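PDB 2F1R: molybdopterin-guanine dinucleotide biosynthesis protein B (MobB), which probably binds GTP and takes part in the biosynthesis of the molybdopterin-guanine dinucleotide cofactor. Local coordinates for residues V113-P118 / V132-R137; T20-I25 / E150-F155; G103-G108 / F124-I129; K55-G60 / A72-V77. One frame throughout, in Å; residues are numbered along the deposited sequence.

Contact 1 of 4, residues V113-P118 / V132-R137; sequences VVVKKP and VVCDER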
loop_
_atom_site.group_PDB
_atom_site.type_symbol
_atom_site.label_atom_id
_atom_site.label_comp_id
_atom_site.label_asym_id
_atom_site.label_seq_id
_atom_site.Cartn_x
_atom_site.Cartn_y
_atom_site.Cartn_z
ATOM N N VAL A 113 18.298 -12.846 15.449
ATOM C CA VAL A 113 18.755 -11.749 16.321
ATOM C C VAL A 113 20.095 -11.251 15.831
ATOM O O VAL A 113 21.049 -12.039 15.828
ATOM C CB VAL A 113 18.928 -12.189 17.811
ATOM C CG1 VAL A 113 19.544 -11.022 18.675
ATOM C CG2 VAL A 113 17.599 -12.653 18.390
ATOM N N VAL A 114 20.173 -9.982 15.410
ATOM C CA VAL A 114 21.408 -9.403 14.892
ATOM C C VAL A 114 21.975 -8.375 15.866
ATOM O O VAL A 114 21.358 -7.312 16.085
ATOM C CB VAL A 114 21.194 -8.763 13.509
ATOM C CG1 VAL A 114 22.521 -8.306 12.922
ATOM C CG2 VAL A 114 20.496 -9.738 12.574
ATOM N N VAL A 115 23.103 -8.723 16.480
ATOM C CA VAL A 115 23.683 -7.889 17.524
ATOM C C VAL A 115 25.184 -7.679 17.325
ATOM O O VAL A 115 25.852 -8.429 16.623
ATOM C CB VAL A 115 23.435 -8.452 18.933
ATOM C CG1 VAL A 115 21.958 -8.310 19.300
ATOM C CG2 VAL A 115 23.906 -9.921 19.066
ATOM N N LYS A 116 25.676 -6.609 17.926
ATOM C CA LYS A 116 27.098 -6.351 18.018
ATOM C C LYS A 116 27.809 -7.184 19.101
ATOM O O LYS A 116 28.877 -7.752 18.887
ATOM C CB LYS A 116 27.318 -4.854 18.327
ATOM C CG LYS A 116 28.824 -4.483 18.181
ATOM C CD LYS A 116 29.242 -4.284 16.705
ATOM C CE LYS A 116 30.612 -3.642 16.631
ATOM N NZ LYS A 116 30.772 -3.047 17.994
ATOM N N LYS A 117 27.216 -7.241 20.271
ATOM C CA LYS A 117 27.803 -7.924 21.427
ATOM C C LYS A 117 26.934 -9.094 21.776
ATOM O O LYS A 117 25.714 -8.958 21.775
ATOM C CB LYS A 117 27.799 -6.981 22.638
ATOM C CG LYS A 117 28.358 -5.597 22.394
ATOM C CD LYS A 117 27.998 -4.710 23.586
ATOM C CE LYS A 117 28.360 -3.251 23.314
ATOM N NZ LYS A 117 28.602 -2.961 21.836
ATOM N N PRO A 118 27.533 -10.227 22.162
ATOM C CA PRO A 118 26.735 -11.449 22.473
ATOM C C PRO A 118 25.693 -11.282 23.612
ATOM O O PRO A 118 24.606 -11.842 23.524
ATOM C CB PRO A 118 27.790 -12.495 22.869
ATOM C CG PRO A 118 29.126 -11.898 22.496
ATOM C CD PRO A 118 28.979 -10.410 22.411
ATOM N N VAL A 132 21.436 -16.413 15.687
ATOM C CA VAL A 132 21.988 -15.156 16.106
ATOM C C VAL A 132 23.003 -14.778 15.066
ATOM O O VAL A 132 23.808 -15.637 14.646
ATOM C CB VAL A 132 22.614 -15.223 17.537
ATOM C CG1 VAL A 132 23.365 -13.907 17.875
ATOM C CG2 VAL A 132 21.508 -15.556 18.650
ATOM N N VAL A 133 22.959 -13.514 14.631
ATOM C CA VAL A 133 23.979 -12.963 13.718
ATOM C C VAL A 133 24.899 -11.998 14.496
ATOM O O VAL A 133 24.462 -10.993 15.022
ATOM C CB VAL A 133 23.351 -12.315 12.507
ATOM C CG1 VAL A 133 24.413 -11.721 11.598
ATOM C CG2 VAL A 133 22.517 -13.352 11.752
ATOM N N CYS A 134 26.177 -12.348 14.572
ATOM C CA CYS A 134 27.129 -11.627 15.403
ATOM C C CYS A 134 28.542 -11.963 14.915
ATOM O O CYS A 134 28.868 -13.128 14.643
ATOM C CB CYS A 134 26.947 -12.045 16.853
ATOM S SG CYS A 134 27.957 -11.067 17.987
ATOM N N ASP A 135 29.375 -10.957 14.747
ATOM C CA ASP A 135 30.788 -11.209 14.344
ATOM C C ASP A 135 31.629 -12.019 15.337
ATOM O O ASP A 135 32.567 -12.720 14.972
ATOM C CB ASP A 135 31.463 -9.894 13.932
ATOM C CG ASP A 135 31.075 -9.478 12.509
ATOM O OD1 ASP A 135 30.824 -10.362 11.658
ATOM O OD2 ASP A 135 31.050 -8.275 12.228
ATOM N N GLU A 136 31.264 -11.898 16.597
ATOM C CA GLU A 136 31.825 -12.663 17.691
ATOM C C GLU A 136 30.931 -13.886 17.929
ATOM O O GLU A 136 29.691 -13.779 17.951
ATOM C CB GLU A 136 31.833 -11.786 18.944
ATOM C CG GLU A 136 32.609 -12.399 20.082
ATOM C CD GLU A 136 32.553 -11.594 21.384
ATOM O OE1 GLU A 136 32.972 -12.209 22.373
ATOM O OE2 GLU A 136 32.075 -10.407 21.423
ATOM N N ARG A 137 31.558 -15.046 18.096
ATOM C CA ARG A 137 30.822 -16.251 18.442
ATOM C C ARG A 137 29.907 -16.091 19.640
ATOM O O ARG A 137 30.253 -15.484 20.649
ATOM C CB ARG A 137 31.766 -17.462 18.593
ATOM C CG ARG A 137 31.273 -18.606 19.473
ATOM C CD ARG A 137 32.343 -19.776 19.542
ATOM N NE ARG A 137 32.343 -20.529 18.283
ATOM C CZ ARG A 137 31.474 -21.511 18.028
ATOM N NH1 ARG A 137 30.571 -21.847 18.970
ATOM N NH2 ARG A 137 31.503 -22.151 16.853
HETATM O O HOH W 1 31.478 -8.233 19.816
#
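V113 and V114 run parallel to V132 and V133 as neighbouring strands of the central sheet, and the two segments go on facing each other as they leave it. V133 N gives a hydrogen bond to V113 O at 2.7 Å, and V133 O takes one from V115 N at 3.0 Å, the donor nearly in line with the carbonyl. On one face V114 and V133 lie side by side, pointing the same way, with V114 CG2 against V133 CB at 3.8 Å. On the other face V113 sits beside V132. V115 CG2, lodged between its own backbone N and carbonyl carbon, bulges over to V132 CG1 at 4.2 Å. Farther along, the bump is C134 SG, 3.6 Å from V115 O and 3.6 Å from K116 O, where the chain bends round it. Farther out the P118 ring meets the extended E136 side chain at about a right angle, its CD 3.2 Å from E136 OE2. One water donates to both K116 O and E136 OE2, 2.8 Å from each. The chemistry thus grades from backbone bonds and buried valines to a water-bridged carboxylate at the exposed end, where E136 is likely to stay charged.

Contact 2 of 4, residues T20-I25 / E150-F155; sequences TRMMPI and ERIAEF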
loop_
_atom_site.group_PDB
_atom_site.type_symbol
_atom_site.label_atom_id
_atom_site.label_comp_id
_atom_site.label_asym_id
_atom_site.label_seq_id
_atom_site.Cartn_x
_atom_site.Cartn_y
_atom_site.Cartn_z
ATOM N N THR A 20 18.348 -6.637 2.753
ATOM C CA THR A 20 18.506 -6.284 1.346
ATOM C C THR A 20 19.549 -7.172 0.642
ATOM O O THR A 20 19.348 -7.568 -0.504
ATOM C CB THR A 20 18.811 -4.794 1.132
ATOM O OG1 THR A 20 20.083 -4.517 1.697
ATOM C CG2 THR A 20 17.755 -3.934 1.792
ATOM N N ARG A 21 20.635 -7.510 1.336
ATOM C CA ARG A 21 21.607 -8.471 0.811
ATOM C C ARG A 21 21.020 -9.861 0.655
ATOM O O ARG A 21 21.319 -10.543 -0.297
ATOM C CB ARG A 21 22.870 -8.513 1.699
ATOM C CG ARG A 21 23.786 -7.294 1.444
ATOM C CD ARG A 21 25.175 -7.445 2.109
ATOM N NE ARG A 21 24.993 -7.721 3.538
ATOM C CZ ARG A 21 25.955 -7.994 4.430
ATOM N NH1 ARG A 21 27.259 -8.009 4.082
ATOM N NH2 ARG A 21 25.579 -8.263 5.696
ATOM N N MET A 22 20.181 -10.304 1.592
ATOM C CA MET A 22 19.563 -11.634 1.417
ATOM C C MET A 22 18.508 -11.669 0.275
ATOM O O MET A 22 18.403 -12.666 -0.457
ATOM C CB MET A 22 18.918 -12.128 2.710
ATOM C CG MET A 22 19.883 -12.455 3.874
ATOM S SD MET A 22 19.059 -13.359 5.225
ATOM C CE MET A 22 17.710 -12.193 5.625
ATOM N N MET A 23 17.731 -10.587 0.150
ATOM C CA MET A 23 16.590 -10.525 -0.780
ATOM C C MET A 23 16.817 -11.114 -2.204
ATOM O O MET A 23 16.060 -12.029 -2.629
ATOM C CB MET A 23 15.958 -9.094 -0.784
ATOM C CG MET A 23 14.446 -9.043 -1.208
ATOM S SD MET A 23 13.386 -10.106 -0.258
ATOM C CE MET A 23 13.576 -9.333 1.316
ATOM N N PRO A 24 17.847 -10.646 -2.946
ATOM C CA PRO A 24 18.046 -11.307 -4.280
ATOM C C PRO A 24 18.187 -12.845 -4.226
ATOM O O PRO A 24 17.657 -13.508 -5.095
ATOM C CB PRO A 24 19.326 -10.690 -4.820
ATOM C CG PRO A 24 19.461 -9.356 -4.085
ATOM C CD PRO A 24 18.820 -9.566 -2.707
ATOM N N ILE A 25 18.856 -13.414 -3.224
ATOM C CA ILE A 25 18.931 -14.878 -3.112
ATOM C C ILE A 25 17.563 -15.512 -2.809
ATOM O O ILE A 25 17.178 -16.513 -3.428
ATOM C CB ILE A 25 19.946 -15.370 -2.022
ATOM C CG1 ILE A 25 21.375 -14.944 -2.316
ATOM C CG2 ILE A 25 19.938 -16.900 -1.945
ATOM C CD1 ILE A 25 21.758 -13.653 -1.739
ATOM N N GLU A 150 24.637 -15.444 2.282
ATOM C CA GLU A 150 24.173 -16.645 1.577
ATOM C C GLU A 150 23.810 -17.795 2.527
ATOM O O GLU A 150 22.832 -18.552 2.270
ATOM C CB GLU A 150 25.205 -17.124 0.535
ATOM C CG GLU A 150 25.341 -16.208 -0.692
ATOM C CD GLU A 150 26.529 -15.224 -0.622
ATOM O OE1 GLU A 150 26.811 -14.550 -1.649
ATOM O OE2 GLU A 150 27.182 -15.114 0.447
ATOM N N ARG A 151 24.575 -17.928 3.619
ATOM C CA ARG A 151 24.348 -18.993 4.591
ATOM C C ARG A 151 23.087 -18.672 5.391
ATOM O O ARG A 151 22.329 -19.580 5.748
ATOM C CB ARG A 151 25.545 -19.170 5.559
ATOM C CG ARG A 151 26.783 -19.942 5.016
ATOM C CD ARG A 151 27.773 -20.336 6.177
ATOM N NE ARG A 151 27.140 -21.210 7.201
ATOM C CZ ARG A 151 27.557 -21.365 8.464
ATOM N NH1 ARG A 151 28.610 -20.693 8.905
ATOM N NH2 ARG A 151 26.901 -22.191 9.293
ATOM N N ILE A 152 22.871 -17.393 5.692
ATOM C CA ILE A 152 21.694 -16.992 6.471
ATOM C C ILE A 152 20.424 -17.088 5.633
ATOM O O ILE A 152 19.385 -17.572 6.113
ATOM C CB ILE A 152 21.861 -15.595 7.122
ATOM C CG1 ILE A 152 23.130 -15.545 7.993
ATOM C CG2 ILE A 152 20.599 -15.223 7.976
ATOM C CD1 ILE A 152 23.736 -14.098 8.178
ATOM N N ALA A 153 20.527 -16.664 4.375
ATOM C CA ALA A 153 19.453 -16.809 3.401
ATOM C C ALA A 153 19.063 -18.277 3.231
ATOM O O ALA A 153 17.862 -18.638 3.326
ATOM C CB ALA A 153 19.870 -16.176 2.077
ATOM N N GLU A 154 20.067 -19.153 3.049
ATOM C CA GLU A 154 19.820 -20.587 2.902
ATOM C C GLU A 154 19.162 -21.180 4.125
ATOM O O GLU A 154 18.291 -22.090 4.030
ATOM C CB GLU A 154 21.123 -21.352 2.563
ATOM C CG GLU A 154 20.943 -22.901 2.321
ATOM C CD GLU A 154 19.762 -23.272 1.362
ATOM O OE1 GLU A 154 19.746 -22.803 0.190
ATOM O OE2 GLU A 154 18.856 -24.029 1.799
ATOM N N PHE A 155 19.561 -20.655 5.291
ATOM C CA PHE A 155 18.993 -21.123 6.550
ATOM C C PHE A 155 17.527 -20.794 6.524
ATOM O O PHE A 155 16.712 -21.581 6.975
ATOM C CB PHE A 155 19.689 -20.426 7.742
ATOM C CG PHE A 155 19.090 -20.729 9.088
ATOM C CD1 PHE A 155 19.118 -22.018 9.626
ATOM C CD2 PHE A 155 18.517 -19.714 9.838
ATOM C CE1 PHE A 155 18.558 -22.300 10.888
ATOM C CE2 PHE A 155 17.980 -19.964 11.102
ATOM C CZ PHE A 155 18.000 -21.249 11.637
#
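M22 and I25 of helix 12-28 face I152 and A153 of helix 149-160, a helix-helix contact on one side of the parallel sheet of this P-loop NTPase fold; helix 12-28 is the one that follows the probable Walker A loop. The short segments cross at -60° with their axes 9.2 Å apart, and the backbones come nearest at M22 and A153. The small A153 makes that approach possible: its CB, the whole of its side chain, lies between the two larger residues, 4.1 Å from M22 CG and 4.1 Å from I25 CG2. The isoleucine presents that methyl because CG2 stands anti to its backbone N while CG1 is anti to the carbonyl carbon (chi1 -62°). CG1 goes instead toward the outer edge of the contact, about 4.5 Å from E150 CG, so the aliphatic part of the glutamate closes that side. M22 reaches past A153 with a chain that is extended at chi2 and then bends at chi3 (-57°), crossing I152 at about a right angle. No hydrogen bond joins the two segments; the buried fit is apolar. Around it, I152 also packs on V133 and F144, M22 on I156, while T20, M23 and P24 touch S59 of the second subunit. At the inner end, M22 SD rests 3.7 Å from I152 CG2 and 3.7 Å from A153 N.

Contact 3 of 4, residues G103-G108 / F124-I129; sequences GFSKAG and FRQGRI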
loop_
_atom_site.group_PDB
_atom_site.type_symbol
_atom_site.label_atom_id
_atom_site.label_comp_id
_atom_site.label_asym_id
_atom_site.label_seq_id
_atom_site.Cartn_x
_atom_site.Cartn_y
_atom_site.Cartn_z
ATOM N N GLY A 103 12.268 -5.521 13.036
ATOM C CA GLY A 103 11.805 -5.197 14.373
ATOM C C GLY A 103 10.500 -5.924 14.661
ATOM O O GLY A 103 10.365 -7.140 14.303
ATOM N N PHE A 104 9.574 -5.193 15.307
ATOM C CA PHE A 104 8.435 -5.819 15.982
ATOM C C PHE A 104 8.870 -6.950 16.927
ATOM O O PHE A 104 8.170 -7.965 17.043
ATOM C CB PHE A 104 7.426 -6.409 14.950
ATOM C CG PHE A 104 6.709 -5.376 14.152
ATOM C CD1 PHE A 104 5.418 -4.978 14.502
ATOM C CD2 PHE A 104 7.311 -4.791 13.039
ATOM C CE1 PHE A 104 4.731 -3.970 13.712
ATOM C CE2 PHE A 104 6.616 -3.787 12.248
ATOM C CZ PHE A 104 5.354 -3.395 12.606
ATOM N N SER A 105 9.989 -6.770 17.623
ATOM C CA SER A 105 10.469 -7.835 18.516
ATOM C C SER A 105 9.439 -8.297 19.561
ATOM O O SER A 105 9.314 -9.506 19.878
ATOM C CB SER A 105 11.753 -7.417 19.220
ATOM O OG SER A 105 12.153 -8.510 20.031
ATOM N N LYS A 106 8.645 -7.351 20.054
ATOM C CA LYS A 106 7.713 -7.658 21.145
ATOM C C LYS A 106 6.450 -8.368 20.694
ATOM O O LYS A 106 5.603 -8.776 21.533
ATOM C CB LYS A 106 7.415 -6.424 21.998
ATOM C CG LYS A 106 8.644 -5.570 22.370
ATOM C CD LYS A 106 9.489 -6.210 23.464
ATOM C CE LYS A 106 10.549 -5.233 24.074
ATOM N NZ LYS A 106 10.000 -3.928 24.569
ATOM N N ALA A 107 6.342 -8.611 19.387
ATOM C CA ALA A 107 5.228 -9.395 18.883
ATOM C C ALA A 107 5.396 -10.891 19.045
ATOM O O ALA A 107 4.419 -11.630 18.813
ATOM C CB ALA A 107 4.909 -9.035 17.425
ATOM N N GLY A 108 6.611 -11.342 19.441
ATOM C CA GLY A 108 6.851 -12.750 19.767
ATOM C C GLY A 108 6.973 -13.739 18.616
ATOM O O GLY A 108 6.994 -14.942 18.851
ATOM N N PHE A 124 16.178 -10.022 23.467
ATOM C CA PHE A 124 15.338 -10.423 22.345
ATOM C C PHE A 124 14.738 -11.814 22.472
ATOM O O PHE A 124 14.515 -12.466 21.478
ATOM C CB PHE A 124 16.100 -10.227 21.014
ATOM C CG PHE A 124 16.593 -8.801 20.828
ATOM C CD1 PHE A 124 15.743 -7.815 20.341
ATOM C CD2 PHE A 124 17.891 -8.435 21.236
ATOM C CE1 PHE A 124 16.182 -6.481 20.221
ATOM C CE2 PHE A 124 18.338 -7.100 21.119
ATOM C CZ PHE A 124 17.474 -6.124 20.611
ATOM N N ARG A 125 14.425 -12.221 23.706
ATOM C CA ARG A 125 13.829 -13.513 24.007
ATOM C C ARG A 125 12.294 -13.564 24.000
ATOM O O ARG A 125 11.721 -14.470 24.589
ATOM C CB ARG A 125 14.341 -14.030 25.377
ATOM C CG ARG A 125 15.850 -14.178 25.455
ATOM C CD ARG A 125 16.375 -14.937 26.723
ATOM N NE ARG A 125 17.748 -15.349 26.388
ATOM C CZ ARG A 125 18.091 -16.494 25.762
ATOM N NH1 ARG A 125 17.174 -17.419 25.476
ATOM N NH2 ARG A 125 19.366 -16.740 25.448
ATOM N N GLN A 126 11.624 -12.607 23.359
ATOM C CA GLN A 126 10.145 -12.574 23.357
ATOM C C GLN A 126 9.491 -13.642 22.460
ATOM O O GLN A 126 8.317 -13.986 22.632
ATOM C CB GLN A 126 9.651 -11.188 22.949
ATOM C CG GLN A 126 10.195 -10.022 23.858
ATOM C CD GLN A 126 11.472 -9.394 23.323
ATOM O OE1 GLN A 126 12.121 -9.931 22.420
ATOM N NE2 GLN A 126 11.863 -8.264 23.912
ATOM N N GLY A 127 10.243 -14.137 21.486
ATOM C CA GLY A 127 9.818 -15.304 20.698
ATOM C C GLY A 127 10.965 -16.269 20.546
ATOM O O GLY A 127 12.024 -16.063 21.128
ATOM N N ARG A 128 10.762 -17.311 19.746
ATOM C CA ARG A 128 11.807 -18.306 19.515
ATOM C C ARG A 128 12.989 -17.788 18.695
ATOM O O ARG A 128 12.802 -17.275 17.573
ATOM C CB ARG A 128 11.221 -19.557 18.850
ATOM C CG ARG A 128 12.114 -20.757 19.001
ATOM C CD ARG A 128 11.356 -22.064 18.703
ATOM N NE ARG A 128 11.857 -22.620 17.460
ATOM C CZ ARG A 128 11.117 -22.889 16.387
ATOM N NH1 ARG A 128 9.791 -22.673 16.399
ATOM N NH2 ARG A 128 11.719 -23.399 15.307
ATOM N N ILE A 129 14.194 -17.924 19.272
ATOM C CA ILE A 129 15.417 -17.491 18.601
ATOM C C ILE A 129 15.870 -18.639 17.705
ATOM O O ILE A 129 16.207 -19.738 18.170
ATOM C CB ILE A 129 16.541 -16.996 19.575
ATOM C CG1 ILE A 129 16.080 -15.719 20.316
ATOM C CG2 ILE A 129 17.879 -16.763 18.825
ATOM C CD1 ILE A 129 16.893 -15.423 21.589
HETATM O O HOH W 2 13.067 -6.731 22.258
HETATM O O HOH W 3 8.300 -17.422 18.412
#
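S105 and Q126 bring two loops together through polar side chains: S105 OG lies 2.8 Å from Q126 OE1. A water fixes the same corner, 3.0 Å from S105 OG and accepting from Q126 NE2 at 2.6 Å. A second water links the backbones farther along, donating to G108 O and accepting from R128 N. Van der Waals contacts make a second group. K106 folds back at chi2 (-75°), which brings its CD across to the glutamine amide, 3.2 Å from Q126 NE2, and S105 OG meets the edge of the F124 ring at CD1, 3.7 Å away. Where the CA atoms of the two loops are nearest, G108 and G127 pass through CA-H...O contacts: G108 CA to Q126 O, and G127 CA to G108 O, both 3.4 Å. Replacing Q126 by an alanine is likely to leave the bridging water without its NE2 donor and open a gap beside the K106 chain. R111, from strand 111-114, ties both loops by bonding S105 O and F124 O. The pair therefore closes over one end of the parallel sheet, with F124 on V8 and V113 of strands 4-9 and 111-114, and F104 and A107 against L85 of helix 85-93.

Contact 4 of 4, residues K55-G60 / A72-V77; sequences KIYNSG and AFIRRV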
loop_
_atom_site.group_PDB
_atom_site.type_symbol
_atom_site.label_atom_id
_atom_site.label_comp_id
_atom_site.label_asym_id
_atom_site.label_seq_id
_atom_site.Cartn_x
_atom_site.Cartn_y
_atom_site.Cartn_z
ATOM N N LYS A 55 -2.916 15.403 -0.591
ATOM C CA LYS A 55 -4.152 16.201 -0.433
ATOM C C LYS A 55 -5.416 15.353 -0.344
ATOM O O LYS A 55 -6.284 15.596 0.502
ATOM C CB LYS A 55 -4.327 17.146 -1.613
ATOM C CG LYS A 55 -3.552 18.383 -1.493
ATOM C CD LYS A 55 -3.459 19.082 -2.833
ATOM C CE LYS A 55 -2.146 19.872 -2.952
ATOM N NZ LYS A 55 -2.268 20.922 -3.993
ATOM N N ILE A 56 -5.555 14.391 -1.249
ATOM C CA ILE A 56 -6.713 13.488 -1.210
ATOM C C ILE A 56 -6.696 12.709 0.134
ATOM O O ILE A 56 -7.691 12.655 0.853
ATOM C CB ILE A 56 -6.774 12.553 -2.470
ATOM C CG1 ILE A 56 -7.126 13.366 -3.724
ATOM C CG2 ILE A 56 -7.827 11.472 -2.268
ATOM C CD1 ILE A 56 -6.465 12.915 -5.011
ATOM N N TYR A 57 -5.544 12.133 0.472
ATOM C CA TYR A 57 -5.425 11.451 1.735
ATOM C C TYR A 57 -5.897 12.313 2.924
ATOM O O TYR A 57 -6.741 11.881 3.707
ATOM C CB TYR A 57 -4.019 10.935 2.002
ATOM C CG TYR A 57 -4.024 10.109 3.259
ATOM C CD1 TYR A 57 -4.350 8.764 3.205
ATOM C CD2 TYR A 57 -3.789 10.681 4.505
ATOM C CE1 TYR A 57 -4.375 7.971 4.355
ATOM C CE2 TYR A 57 -3.825 9.911 5.662
ATOM C CZ TYR A 57 -4.113 8.546 5.568
ATOM O OH TYR A 57 -4.150 7.746 6.672
ATOM N N ASN A 58 -5.378 13.542 3.013
ATOM C CA ASN A 58 -5.763 14.494 4.080
ATOM C C ASN A 58 -7.243 14.837 4.161
ATOM O O ASN A 58 -7.788 15.065 5.239
ATOM C CB ASN A 58 -4.965 15.784 3.911
ATOM C CG ASN A 58 -3.618 15.715 4.579
ATOM O OD1 ASN A 58 -2.917 14.694 4.496
ATOM N ND2 ASN A 58 -3.232 16.804 5.262
ATOM N N SER A 59 -7.894 14.855 3.000
ATOM C CA SER A 59 -9.301 15.196 2.903
ATOM C C SER A 59 -10.164 14.068 3.459
ATOM O O SER A 59 -11.362 14.233 3.704
ATOM C CB SER A 59 -9.647 15.521 1.438
ATOM O OG SER A 59 -9.709 14.330 0.631
ATOM N N GLY A 60 -9.567 12.916 3.710
ATOM C CA GLY A 60 -10.352 11.857 4.324
ATOM C C GLY A 60 -10.547 10.599 3.504
ATOM O O GLY A 60 -11.292 9.706 3.929
ATOM N N ALA A 72 0.689 1.329 -4.653
ATOM C CA ALA A 72 0.866 1.797 -3.277
ATOM C C ALA A 72 -0.522 2.002 -2.741
ATOM O O ALA A 72 -1.342 2.626 -3.419
ATOM C CB ALA A 72 1.667 3.113 -3.234
ATOM N N PHE A 73 -0.805 1.402 -1.591
ATOM C CA PHE A 73 -2.069 1.583 -0.839
ATOM C C PHE A 73 -1.721 2.291 0.481
ATOM O O PHE A 73 -0.915 1.795 1.284
ATOM C CB PHE A 73 -2.783 0.219 -0.616
ATOM C CG PHE A 73 -4.194 0.313 0.029
ATOM C CD1 PHE A 73 -5.032 1.447 -0.139
ATOM C CD2 PHE A 73 -4.715 -0.781 0.750
ATOM C CE1 PHE A 73 -6.335 1.502 0.443
ATOM C CE2 PHE A 73 -6.026 -0.755 1.308
ATOM C CZ PHE A 73 -6.830 0.412 1.156
ATOM N N ILE A 74 -2.301 3.464 0.674
ATOM C CA ILE A 74 -2.086 4.275 1.854
ATOM C C ILE A 74 -3.430 4.431 2.559
ATOM O O ILE A 74 -4.394 4.867 1.944
ATOM C CB ILE A 74 -1.526 5.637 1.466
ATOM C CG1 ILE A 74 -0.357 5.441 0.462
ATOM C CG2 ILE A 74 -1.119 6.431 2.750
ATOM C CD1 ILE A 74 0.121 6.704 -0.277
ATOM N N ARG A 75 -3.501 4.018 3.821
ATOM C CA ARG A 75 -4.763 4.011 4.525
ATOM C C ARG A 75 -4.727 4.264 6.038
ATOM O O ARG A 75 -3.824 3.820 6.725
ATOM C CB ARG A 75 -5.508 2.713 4.232
ATOM C CG ARG A 75 -4.825 1.509 4.730
ATOM C CD ARG A 75 -5.828 0.404 4.737
ATOM N NE ARG A 75 -6.538 0.285 5.973
ATOM C CZ ARG A 75 -7.719 -0.305 6.088
ATOM N NH1 ARG A 75 -8.331 -0.777 5.008
ATOM N NH2 ARG A 75 -8.313 -0.383 7.290
ATOM N N ARG A 76 -5.731 4.967 6.543
ATOM C CA ARG A 76 -5.852 5.220 7.987
ATOM C C ARG A 76 -6.119 3.928 8.788
ATOM O O ARG A 76 -6.930 3.038 8.402
ATOM C CB ARG A 76 -6.862 6.358 8.271
ATOM C CG ARG A 76 -8.337 6.055 7.878
ATOM C CD ARG A 76 -9.155 7.300 7.386
ATOM N NE ARG A 76 -8.613 7.773 6.106
ATOM C CZ ARG A 76 -8.087 8.984 5.896
ATOM N NH1 ARG A 76 -8.070 9.886 6.849
ATOM N NH2 ARG A 76 -7.541 9.278 4.728
ATOM N N VAL A 77 -5.373 3.781 9.872
ATOM C CA VAL A 77 -5.652 2.698 10.810
ATOM C C VAL A 77 -5.824 3.231 12.249
ATOM O O VAL A 77 -5.323 4.290 12.550
ATOM C CB VAL A 77 -4.518 1.606 10.778
ATOM C CG1 VAL A 77 -4.471 0.973 9.411
ATOM C CG2 VAL A 77 -3.141 2.201 11.199
#
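A Schellman motif ends helix 52-59 at G60, and the contact is built round that C-terminus, where the helix packs against strand 70-76 of the two-stranded antiparallel sheet. R76 brings its guanidinium into the turn. It lies nearly flat on the Y57 ring, planes 26° apart, and forms a cation-pi contact with R76 CZ 4.3 Å from the Y57 ring centroid. R76 NH2 sits over the centre of the ring and also donates to Y57 O at 2.9 Å. That carbonyl is gripped twice, since G60 N reaches it at 3.0 Å from the opposite face of its plane. The other face of the guanidinium lies against G60, whose C is 3.5 Å from R76 NH2, so the group is held between the aromatic ring and the glycine backbone. Bends at chi2 and chi3 fold the arginine back over the tyrosine, while Y57 extends toward the strand with CG anti to the backbone N (chi1 -174°). Its CE1 meets I74 CG2 at 3.9 Å, and R75 CA stands at the ring edge. A serine in place of Y57 would probably leave the R76 guanidinium without its stacking surface and I74 CG2 without the ring edge it packs on. D62 makes a salt bridge with R76 NE, and K70 of the second subunit makes a cation-pi contact with Y57. A72 to R75 pair in an antiparallel ladder with a strand of that subunit, so this helix end, a Schellman turn with an arginine stacked beside it, packs against a sheet continued across a dimer interface.

Overall arrangement
Contact 2 is buried and contact 1 partly so, its valines inside and its outer end in solvent. Strands 111-114 and 129-133 pair in contact 1, helices 12-28 and 149-160 pack in contact 2, and the two meet where V133 CG2 touches I152 CD1. Contact 3 is a surface contact of loops at the ends of the same strands, yet V113 CG2 reaches both F124 and I129. The chemistry follows position: valines and backbone bonds in contact 1, with a water-bridged carboxylate at the outer end; apolar packing in contact 2; amide, hydroxyl and water in contact 3; a cation-pi stack in contact 4. Contact 4 stands apart, about 40 Å from contact 1 between centres; its tyrosine and strand meet the second subunit, which contact 2 also touches.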